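Local coordinates for Alr4995 protein (Nostoc sp., PDB 6LRF), which probably carries out two successive steps of arginine breakdown, an arginine dihydrolase reaction yielding ornithine and an ornithine cyclodeaminase reaction yielding proline, at residues Asn562-His567 with Gly604-Thr609; Asp530-Met535 with Arg555-Val560; Ile5-Cys10 with Thr266-Glu271. All blocks are in the same frame, centred on the assembly; numbering follows the deposited sequence.

Interaction 1: Asn562-His567 with Gly604-Thr609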
loop_
_atom_site.group_PDB
_atom_site.type_symbol
_atom_site.label_atom_id
_atom_site.label_comp_id
_atom_site.label_asym_id
_atom_site.label_seq_id
_atom_site.Cartn_x
_atom_site.Cartn_y
_atom_site.Cartn_z
ATOM N N ASN B 562 18.352 -30.592 0.154
ATOM C CA ASN B 562 19.048 -31.844 0.438
ATOM C C ASN B 562 19.789 -32.431 -0.775
ATOM O O ASN B 562 20.899 -32.941 -0.660
ATOM C CB ASN B 562 18.059 -32.884 0.969
ATOM C CG ASN B 562 18.761 -34.022 1.643
ATOM O OD1 ASN B 562 19.466 -33.809 2.631
ATOM N ND2 ASN B 562 18.593 -35.242 1.117
ATOM N N THR B 563 19.171 -32.358 -1.944
ATOM C CA THR B 563 19.786 -32.902 -3.153
ATOM C C THR B 563 21.050 -32.130 -3.542
ATOM O O THR B 563 22.075 -32.726 -3.896
ATOM C CB THR B 563 18.765 -32.902 -4.315
ATOM O OG1 THR B 563 17.657 -33.734 -3.957
ATOM C CG2 THR B 563 19.382 -33.424 -5.595
ATOM N N ILE B 564 20.994 -30.803 -3.484
ATOM C CA ILE B 564 22.180 -30.009 -3.808
ATOM C C ILE B 564 23.286 -30.258 -2.770
ATOM O O ILE B 564 24.450 -30.399 -3.131
ATOM C CB ILE B 564 21.863 -28.489 -3.901
ATOM C CG1 ILE B 564 20.721 -28.233 -4.899
ATOM C CG2 ILE B 564 23.097 -27.705 -4.352
ATOM C CD1 ILE B 564 20.970 -28.821 -6.295
ATOM N N ARG B 565 22.924 -30.340 -1.487
ATOM C CA ARG B 565 23.909 -30.648 -0.457
ATOM C C ARG B 565 24.539 -32.025 -0.747
ATOM O O ARG B 565 25.747 -32.202 -0.578
ATOM C CB ARG B 565 23.290 -30.592 0.947
ATOM C CG ARG B 565 22.872 -29.168 1.395
ATOM C CD ARG B 565 22.319 -29.161 2.824
ATOM N NE ARG B 565 23.329 -29.614 3.782
ATOM C CZ ARG B 565 24.223 -28.815 4.361
ATOM N NH1 ARG B 565 24.213 -27.508 4.105
ATOM N NH2 ARG B 565 25.123 -29.320 5.196
ATOM N N ARG B 566 23.746 -32.976 -1.241
ATOM C CA ARG B 566 24.297 -34.291 -1.552
ATOM C C ARG B 566 25.331 -34.231 -2.668
ATOM O O ARG B 566 26.396 -34.825 -2.557
ATOM C CB ARG B 566 23.206 -35.283 -1.938
ATOM C CG ARG B 566 23.787 -36.685 -2.168
ATOM C CD ARG B 566 22.714 -37.737 -2.283
ATOM N NE ARG B 566 21.890 -37.517 -3.469
ATOM C CZ ARG B 566 20.598 -37.196 -3.427
ATOM N NH1 ARG B 566 19.983 -37.067 -2.252
ATOM N NH2 ARG B 566 19.919 -37.006 -4.558
ATOM N N HIS B 567 25.021 -33.509 -3.738
ATOM C CA HIS B 567 25.954 -33.359 -4.860
ATOM C C HIS B 567 27.140 -32.464 -4.500
ATOM O O HIS B 567 28.215 -32.596 -5.086
ATOM C CB HIS B 567 25.228 -32.801 -6.081
ATOM C CG HIS B 567 24.380 -33.814 -6.776
ATOM N ND1 HIS B 567 24.759 -34.416 -7.958
ATOM C CD2 HIS B 567 23.184 -34.355 -6.444
ATOM C CE1 HIS B 567 23.823 -35.270 -8.332
ATOM N NE2 HIS B 567 22.859 -35.255 -7.429
ATOM N N GLY B 604 18.953 -24.739 5.125
ATOM C CA GLY B 604 20.089 -25.507 4.639
ATOM C C GLY B 604 21.367 -25.117 5.361
ATOM O O GLY B 604 21.639 -25.602 6.471
ATOM N N PRO B 605 22.157 -24.223 4.749
ATOM C CA PRO B 605 21.932 -23.631 3.420
ATOM C C PRO B 605 22.446 -24.498 2.277
ATOM O O PRO B 605 22.864 -25.642 2.499
ATOM C CB PRO B 605 22.731 -22.329 3.487
ATOM C CG PRO B 605 23.916 -22.693 4.355
ATOM C CD PRO B 605 23.376 -23.690 5.390
ATOM N N LEU B 606 22.409 -23.963 1.061
ATOM C CA LEU B 606 23.134 -24.582 -0.033
ATOM C C LEU B 606 24.613 -24.529 0.316
ATOM O O LEU B 606 25.048 -23.666 1.091
ATOM C CB LEU B 606 22.851 -23.877 -1.362
ATOM C CG LEU B 606 21.363 -23.896 -1.727
ATOM C CD1 LEU B 606 21.108 -23.033 -2.943
ATOM C CD2 LEU B 606 20.855 -25.339 -1.960
ATOM N N PRO B 607 25.396 -25.474 -0.219
ATOM C CA PRO B 607 26.835 -25.437 0.056
ATOM C C PRO B 607 27.497 -24.234 -0.595
ATOM O O PRO B 607 28.562 -23.810 -0.160
ATOM C CB PRO B 607 27.351 -26.753 -0.545
ATOM C CG PRO B 607 26.285 -27.226 -1.450
ATOM C CD PRO B 607 24.985 -26.681 -0.949
ATOM N N ASP B 608 26.873 -23.674 -1.624
ATOM C CA ASP B 608 27.443 -22.499 -2.287
ATOM C C ASP B 608 27.291 -21.216 -1.459
ATOM O O ASP B 608 28.015 -20.248 -1.668
ATOM C CB ASP B 608 26.786 -22.284 -3.652
ATOM C CG ASP B 608 27.067 -23.436 -4.632
ATOM O OD1 ASP B 608 26.489 -24.536 -4.466
ATOM O OD2 ASP B 608 27.869 -23.230 -5.565
ATOM N N THR B 609 26.323 -21.205 -0.546
ATOM C CA THR B 609 25.965 -19.988 0.177
ATOM C C THR B 609 27.061 -19.607 1.182
ATOM O O THR B 609 27.492 -20.423 2.002
ATOM C CB THR B 609 24.605 -20.152 0.874
ATOM O OG1 THR B 609 23.609 -20.428 -0.122
ATOM C CG2 THR B 609 24.195 -18.860 1.608
#

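Interaction 2: Asp530-Met535 with Arg555-Val560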
loop_
_atom_site.group_PDB
_atom_site.type_symbol
_atom_site.label_atom_id
_atom_site.label_comp_id
_atom_site.label_asym_id
_atom_site.label_seq_id
_atom_site.Cartn_x
_atom_site.Cartn_y
_atom_site.Cartn_z
ATOM N N ASP B 530 14.813 -20.961 -7.673
ATOM C CA ASP B 530 15.090 -21.131 -9.093
ATOM C C ASP B 530 15.283 -22.610 -9.408
ATOM O O ASP B 530 14.732 -23.134 -10.382
ATOM C CB ASP B 530 16.330 -20.347 -9.503
ATOM C CG ASP B 530 16.795 -20.678 -10.923
ATOM O OD1 ASP B 530 16.084 -20.318 -11.897
ATOM O OD2 ASP B 530 17.891 -21.263 -11.061
ATOM N N ILE B 531 16.058 -23.288 -8.569
ATOM C CA ILE B 531 16.317 -24.693 -8.808
ATOM C C ILE B 531 15.023 -25.487 -8.601
ATOM O O ILE B 531 14.698 -26.331 -9.413
ATOM C CB ILE B 531 17.446 -25.195 -7.922
ATOM C CG1 ILE B 531 18.743 -24.492 -8.342
ATOM C CG2 ILE B 531 17.590 -26.705 -8.050
ATOM C CD1 ILE B 531 19.955 -24.783 -7.470
ATOM N N GLU B 532 14.250 -25.169 -7.563
ATOM C CA GLU B 532 12.978 -25.861 -7.342
ATOM C C GLU B 532 12.022 -25.708 -8.528
ATOM O O GLU B 532 11.413 -26.683 -8.971
ATOM C CB GLU B 532 12.292 -25.359 -6.072
ATOM C CG GLU B 532 11.117 -26.228 -5.640
ATOM C CD GLU B 532 10.213 -25.551 -4.615
ATOM O OE1 GLU B 532 10.609 -24.530 -4.005
ATOM O OE2 GLU B 532 9.080 -26.035 -4.441
ATOM N N GLN B 533 11.885 -24.488 -9.034
ATOM C CA GLN B 533 10.963 -24.230 -10.134
ATOM C C GLN B 533 11.363 -25.023 -11.364
ATOM O O GLN B 533 10.508 -25.496 -12.113
ATOM C CB GLN B 533 10.906 -22.738 -10.465
ATOM C CG GLN B 533 10.500 -22.422 -11.927
ATOM C CD GLN B 533 10.673 -20.936 -12.302
ATOM O OE1 GLN B 533 9.841 -20.106 -11.946
ATOM N NE2 GLN B 533 11.748 -20.604 -13.028
ATOM N N ASN B 534 12.664 -25.185 -11.563
ATOM C CA ASN B 534 13.155 -25.828 -12.770
ATOM C C ASN B 534 13.215 -27.349 -12.659
ATOM O O ASN B 534 13.035 -28.042 -13.648
ATOM C CB ASN B 534 14.527 -25.256 -13.143
ATOM C CG ASN B 534 14.410 -23.918 -13.848
ATOM O OD1 ASN B 534 14.226 -23.872 -15.061
ATOM N ND2 ASN B 534 14.465 -22.825 -13.086
HETATM N N MSE B 535 13.456 -27.861 -11.460
HETATM C CA MSE B 535 13.486 -29.300 -11.242
HETATM C C MSE B 535 12.090 -29.876 -11.032
HETATM O O MSE B 535 11.778 -30.947 -11.544
HETATM C CB MSE B 535 14.338 -29.656 -10.027
HETATM C CG MSE B 535 15.840 -29.572 -10.207
HETATM SE SE MSE B 535 16.711 -30.153 -8.543
HETATM C CE MSE B 535 16.015 -31.973 -8.500
ATOM N N ARG B 555 8.062 -29.957 1.290
ATOM C CA ARG B 555 8.737 -31.174 0.849
ATOM C C ARG B 555 9.585 -30.951 -0.415
ATOM O O ARG B 555 10.764 -31.312 -0.445
ATOM C CB ARG B 555 7.706 -32.303 0.624
ATOM C CG ARG B 555 7.162 -32.926 1.932
ATOM C CD ARG B 555 6.119 -34.013 1.657
ATOM N NE ARG B 555 6.648 -35.096 0.825
ATOM C CZ ARG B 555 7.245 -36.180 1.311
ATOM N NH1 ARG B 555 7.393 -36.328 2.624
ATOM N NH2 ARG B 555 7.688 -37.126 0.494
ATOM N N HIS B 556 8.998 -30.350 -1.451
ATOM C CA HIS B 556 9.737 -30.065 -2.672
ATOM C C HIS B 556 10.926 -29.143 -2.394
ATOM O O HIS B 556 12.008 -29.311 -2.968
ATOM C CB HIS B 556 8.822 -29.435 -3.732
ATOM C CG HIS B 556 7.944 -30.423 -4.444
ATOM N ND1 HIS B 556 7.225 -30.102 -5.578
ATOM C CD2 HIS B 556 7.669 -31.724 -4.183
ATOM C CE1 HIS B 556 6.553 -31.163 -5.986
ATOM N NE2 HIS B 556 6.809 -32.164 -5.163
ATOM N N HIS B 557 10.716 -28.169 -1.514
ATOM C CA HIS B 557 11.752 -27.191 -1.166
ATOM C C HIS B 557 12.949 -27.821 -0.437
ATOM O O HIS B 557 14.106 -27.630 -0.820
ATOM C CB HIS B 557 11.137 -26.100 -0.302
ATOM C CG HIS B 557 11.920 -24.827 -0.289
ATOM N ND1 HIS B 557 12.021 -23.997 -1.392
ATOM C CD2 HIS B 557 12.640 -24.238 0.696
ATOM C CE1 HIS B 557 12.764 -22.949 -1.082
ATOM N NE2 HIS B 557 13.153 -23.070 0.175
ATOM N N LEU B 558 12.650 -28.564 0.624
ATOM C CA LEU B 558 13.656 -29.293 1.391
ATOM C C LEU B 558 14.341 -30.369 0.554
ATOM O O LEU B 558 15.546 -30.597 0.713
ATOM C CB LEU B 558 13.017 -29.929 2.632
ATOM C CG LEU B 558 13.101 -29.099 3.912
ATOM C CD1 LEU B 558 14.553 -29.054 4.408
ATOM C CD2 LEU B 558 12.567 -27.690 3.679
ATOM N N LYS B 559 13.581 -31.031 -0.327
ATOM C CA LYS B 559 14.175 -32.023 -1.227
ATOM C C LYS B 559 15.256 -31.405 -2.080
ATOM O O LYS B 559 16.319 -31.991 -2.279
ATOM C CB LYS B 559 13.123 -32.656 -2.145
ATOM C CG LYS B 559 13.732 -33.409 -3.316
ATOM C CD LYS B 559 12.723 -34.328 -4.004
ATOM C CE LYS B 559 13.428 -35.301 -4.945
ATOM N NZ LYS B 559 12.560 -36.467 -5.299
ATOM N N VAL B 560 14.981 -30.219 -2.609
ATOM C CA VAL B 560 15.950 -29.560 -3.461
ATOM C C VAL B 560 17.206 -29.216 -2.668
ATOM O O VAL B 560 18.325 -29.406 -3.145
ATOM C CB VAL B 560 15.363 -28.278 -4.102
ATOM C CG1 VAL B 560 16.474 -27.403 -4.695
ATOM C CG2 VAL B 560 14.319 -28.646 -5.161
#

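Interaction 3: Ile5-Cys10 with Thr266-Glu271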
loop_
_atom_site.group_PDB
_atom_site.type_symbol
_atom_site.label_atom_id
_atom_site.label_comp_id
_atom_site.label_asym_id
_atom_site.label_seq_id
_atom_site.Cartn_x
_atom_site.Cartn_y
_atom_site.Cartn_z
ATOM N N ILE B 5 -6.637 -50.142 -41.351
ATOM C CA ILE B 5 -7.084 -49.513 -40.106
ATOM C C ILE B 5 -8.552 -49.065 -40.169
ATOM O O ILE B 5 -8.991 -48.505 -41.171
ATOM C CB ILE B 5 -6.181 -48.297 -39.760
ATOM C CG1 ILE B 5 -4.720 -48.748 -39.635
ATOM C CG2 ILE B 5 -6.639 -47.620 -38.476
ATOM C CD1 ILE B 5 -3.736 -47.612 -39.414
ATOM N N ARG B 6 -9.305 -49.323 -39.098
ATOM C CA ARG B 6 -10.710 -48.919 -39.022
ATOM C C ARG B 6 -10.939 -47.819 -37.982
ATOM O O ARG B 6 -10.410 -47.882 -36.874
ATOM C CB ARG B 6 -11.605 -50.117 -38.677
ATOM C CG ARG B 6 -11.341 -51.376 -39.495
ATOM C CD ARG B 6 -12.286 -52.507 -39.076
ATOM N NE ARG B 6 -13.667 -52.283 -39.498
ATOM C CZ ARG B 6 -14.185 -52.748 -40.634
ATOM N NH1 ARG B 6 -13.430 -53.453 -41.481
ATOM N NH2 ARG B 6 -15.458 -52.498 -40.928
ATOM N N PHE B 7 -11.748 -46.829 -38.346
ATOM C CA PHE B 7 -12.210 -45.790 -37.425
ATOM C C PHE B 7 -13.717 -45.828 -37.326
ATOM O O PHE B 7 -14.399 -46.105 -38.310
ATOM C CB PHE B 7 -11.782 -44.396 -37.882
ATOM C CG PHE B 7 -10.313 -44.153 -37.784
ATOM C CD1 PHE B 7 -9.768 -43.569 -36.643
ATOM C CD2 PHE B 7 -9.470 -44.510 -38.831
ATOM C CE1 PHE B 7 -8.401 -43.343 -36.539
ATOM C CE2 PHE B 7 -8.096 -44.285 -38.745
ATOM C CZ PHE B 7 -7.559 -43.696 -37.593
ATOM N N LEU B 8 -14.232 -45.546 -36.136
ATOM C CA LEU B 8 -15.665 -45.434 -35.925
ATOM C C LEU B 8 -16.073 -43.971 -35.911
ATOM O O LEU B 8 -15.447 -43.173 -35.212
ATOM C CB LEU B 8 -16.048 -46.085 -34.614
ATOM C CG LEU B 8 -17.507 -45.987 -34.232
ATOM C CD1 LEU B 8 -18.318 -46.764 -35.252
ATOM C CD2 LEU B 8 -17.657 -46.549 -32.853
HETATM N N MSE B 9 -17.102 -43.614 -36.679
HETATM C CA MSE B 9 -17.648 -42.255 -36.645
HETATM C C MSE B 9 -19.161 -42.279 -36.516
HETATM O O MSE B 9 -19.773 -43.336 -36.436
HETATM C CB MSE B 9 -17.250 -41.468 -37.892
HETATM C CG MSE B 9 -15.757 -41.283 -38.028
HETATM SE SE MSE B 9 -15.199 -40.136 -39.533
HETATM C CE MSE B 9 -16.007 -38.428 -38.973
ATOM N N CYS B 10 -19.767 -41.105 -36.471
ATOM C CA CYS B 10 -21.209 -41.027 -36.383
ATOM C C CYS B 10 -21.657 -39.724 -37.014
ATOM O O CYS B 10 -21.254 -38.638 -36.568
ATOM C CB CYS B 10 -21.678 -41.132 -34.934
ATOM S SG CYS B 10 -23.459 -41.045 -34.719
ATOM N N THR B 266 -13.805 -39.196 -34.038
ATOM C CA THR B 266 -13.312 -40.497 -34.484
ATOM C C THR B 266 -12.916 -41.396 -33.310
ATOM O O THR B 266 -12.517 -40.919 -32.248
ATOM C CB THR B 266 -12.056 -40.371 -35.408
ATOM O OG1 THR B 266 -10.911 -39.983 -34.627
ATOM C CG2 THR B 266 -12.276 -39.366 -36.538
ATOM N N LEU B 267 -13.002 -42.703 -33.522
ATOM C CA LEU B 267 -12.450 -43.669 -32.587
ATOM C C LEU B 267 -11.716 -44.745 -33.384
ATOM O O LEU B 267 -12.309 -45.398 -34.246
ATOM C CB LEU B 267 -13.556 -44.273 -31.727
ATOM C CG LEU B 267 -13.151 -45.362 -30.738
ATOM C CD1 LEU B 267 -12.190 -44.829 -29.686
ATOM C CD2 LEU B 267 -14.381 -45.948 -30.092
ATOM N N ARG B 268 -10.424 -44.913 -33.129
ATOM C CA ARG B 268 -9.673 -45.977 -33.784
ATOM C C ARG B 268 -10.014 -47.325 -33.143
ATOM O O ARG B 268 -9.747 -47.544 -31.962
ATOM C CB ARG B 268 -8.172 -45.704 -33.705
ATOM C CG ARG B 268 -7.303 -46.828 -34.245
ATOM C CD ARG B 268 -5.928 -46.324 -34.669
ATOM N NE ARG B 268 -5.064 -47.425 -35.104
ATOM C CZ ARG B 268 -3.993 -47.268 -35.875
ATOM N NH1 ARG B 268 -3.660 -46.056 -36.299
ATOM N NH2 ARG B 268 -3.266 -48.319 -36.232
ATOM N N VAL B 269 -10.625 -48.226 -33.906
ATOM C CA VAL B 269 -11.070 -49.483 -33.314
ATOM C C VAL B 269 -10.115 -50.637 -33.671
ATOM O O VAL B 269 -10.311 -51.781 -33.244
ATOM C CB VAL B 269 -12.503 -49.809 -33.746
ATOM C CG1 VAL B 269 -13.466 -48.893 -33.041
ATOM C CG2 VAL B 269 -12.646 -49.659 -35.268
ATOM N N THR B 270 -9.073 -50.302 -34.431
ATOM C CA THR B 270 -7.975 -51.214 -34.771
ATOM C C THR B 270 -6.716 -50.867 -33.987
ATOM O O THR B 270 -5.875 -50.099 -34.453
ATOM C CB THR B 270 -7.642 -51.166 -36.289
ATOM O OG1 THR B 270 -8.769 -51.634 -37.027
ATOM C CG2 THR B 270 -6.439 -52.047 -36.628
ATOM N N GLU B 271 -6.601 -51.435 -32.787
ATOM C CA GLU B 271 -5.456 -51.199 -31.908
ATOM C C GLU B 271 -4.795 -52.522 -31.561
ATOM O O GLU B 271 -5.237 -53.216 -30.639
ATOM C CB GLU B 271 -5.881 -50.479 -30.611
ATOM C CG GLU B 271 -6.501 -49.097 -30.798
ATOM C CD GLU B 271 -5.482 -48.038 -31.187
ATOM O OE1 GLU B 271 -4.338 -48.410 -31.550
ATOM O OE2 GLU B 271 -5.820 -46.833 -31.123
#

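Interaction 1: Asn562-His567 with Gly604-Thr609
The guanidinium group of Arg565 turns an edge to the loop 604-609, with the carbonyl oxygen of Pro605 lying almost exactly in its plane, while Gly604 stands obliquely to it and meets neither a face nor an edge squarely. This is a helix-to-loop contact of the C-terminal Rossmann-fold region: helix 554-567 packs on the connection that leaves strand 594-597, at one edge of the parallel sheet within this chain, and leads to helix 613-624. Arg565 NH1 donates to Pro605 O at 2.8 Å, the N-H deviating clearly from a straight line at 149°. A bend at the third torsion (chi3 61°) folds the guanidinium over, and on the way CD passes 3.6 Å from Pro605 O. A second grip comes from Gly374, whose carbonyl oxygen receives NE, so two backbone oxygens fix the rotation of the group.

One residue earlier, at Ile564, the chemistry becomes apolar. CB of Ile564 meets CD2 of Leu606 at 3.8 Å. The Leu606 side chain starts out away from the helix, but its CD2 branch comes back to make this touch. Pro607 lies across the isoleucine at about a right angle. The course of the loop is set by a cis peptide bond before Pro605, by backbone angles at Gly604 that call for glycine, and by a type I turn from Leu606 to Thr609. Asn524 OD1 holds both Leu606 N and Thr609 OG1, and Pro605 also packs on Ile614 of the second subunit. The ring carbon CD of Pro607 sits 4.0 Å from Ile564 CG2 and equally 4.0 Å from Arg565 CG.

Interaction 2: Asp530-Met535 with Arg555-Val560
Val560 drives its two methyl groups into helix 524-536, and here the packing is tightest: CG1 lies 3.6 Å from Ile531 CG2, while CG2 rests 3.8 Å from the backbone CA of Glu532. Beside this apolar spot a buried carboxylate reaches across. With CG anti to the backbone N (chi1 -168°) and the chain extended beyond it, Glu532 brings OE1 within 3.0 Å of His557 ND1. The hydrogen bond is nearly straight, with an N-H...O angle of 175°, and OE1 lies in the imidazole plane, yet the donor meets the carboxylate from above its plane. Leu540 N gives OE1 a second bond, and Thr538 OG1 serves both OE2 and His556 ND1, so the buried acid is gripped at both oxygens.

Both helices belong to the Rossmann-fold region, in the long connection between the adjacent parallel strands 519-523 and 594-597; their short segments run at 108° to each other, with axes 9.5 Å apart. This steep crossing confines the close packing to a small patch. Toward solvent the fit slackens: the selenium atom SE of Met535, a partly exposed selenomethionine, comes no nearer than 4.4 Å to Val560 CG2, and exposed Lys559 lies at the margin.

Interaction 3: Ile5-Cys10 with Thr266-Glu271
Ile5 lies over one face of the Arg268 guanidinium, its CG2 methyl 3.7 Å above the plane and over the centre, while its other branch carries CD1 to 3.3 Å from Arg268 NH2. A chain stretched out from CG to NE, its CG turned opposite the backbone N (chi1 174°), carries the arginine there. At its end NE donates to Thr270 O at 2.9 Å, an almost straight bond of 172° close to the guanidinium plane, so an edge bond and a covered face together fix how the group is turned. Glu271 OE1 is a long charge partner only, lying well out of that plane; its salt bridge is with Arg127.

Nearer the backbone the same arginine meets an aromatic ring. Phe7 CE1 approaches Arg268 CB at 3.7 Å, and the ring and guanidinium planes are turned 73° apart. These two residues form a non-hydrogen-bonded antiparallel pair. Leu8 and Leu267, the next pair, direct their side chains to the opposite face and bond reciprocally: Leu8 N to Leu267 O at 2.7 Å, Leu267 N to Leu8 O at 3.0 Å. Past Arg268 the regular pattern lapses. Val269 N still reaches Arg6 O, but Arg6 N is taken by the hydroxyl Thr270 OG1 at 3.1 Å, while Val269 O turns to Tyr106 OH.

The pairing joins the chain's first strand to one more than 250 residues later, consistent with closure of the beta/alpha propeller of the guanidine-modifying enzyme superfamily. Strand 6-9 is central in a three-strand sheet, parallel to strand 53-56, to which Arg6 adds a salt bridge with Asp55. Helix 34-49 packs on Phe7, Met9 and Thr266; on the face of Leu8 and Leu267 lies helix 93-103, with Trp100 and Phe101.

Interactions 1 and 2 share helix 554-567, and their centres are 11 Å apart in the Rossmann-fold region; interaction 3 belongs to the N-terminal guanidine-modifying module, its centre about 53 Å from that of interaction 1 and on the opposite side of the chain's centre. Interaction 2 is a buried helix crossing where a histidine-carboxylate bond supplements apolar packing. Interaction 1, partly buried and reaching the second subunit, adds an arginine-to-carbonyl bond to its apolar packing. Interaction 3 is buried too, but relies chiefly on backbone bonding between strands, with an arginine at its partly exposed end. The first two join helix 554-567 to a loop and to helix 524-536 of one domain, while the third joins strands 256 residues apart.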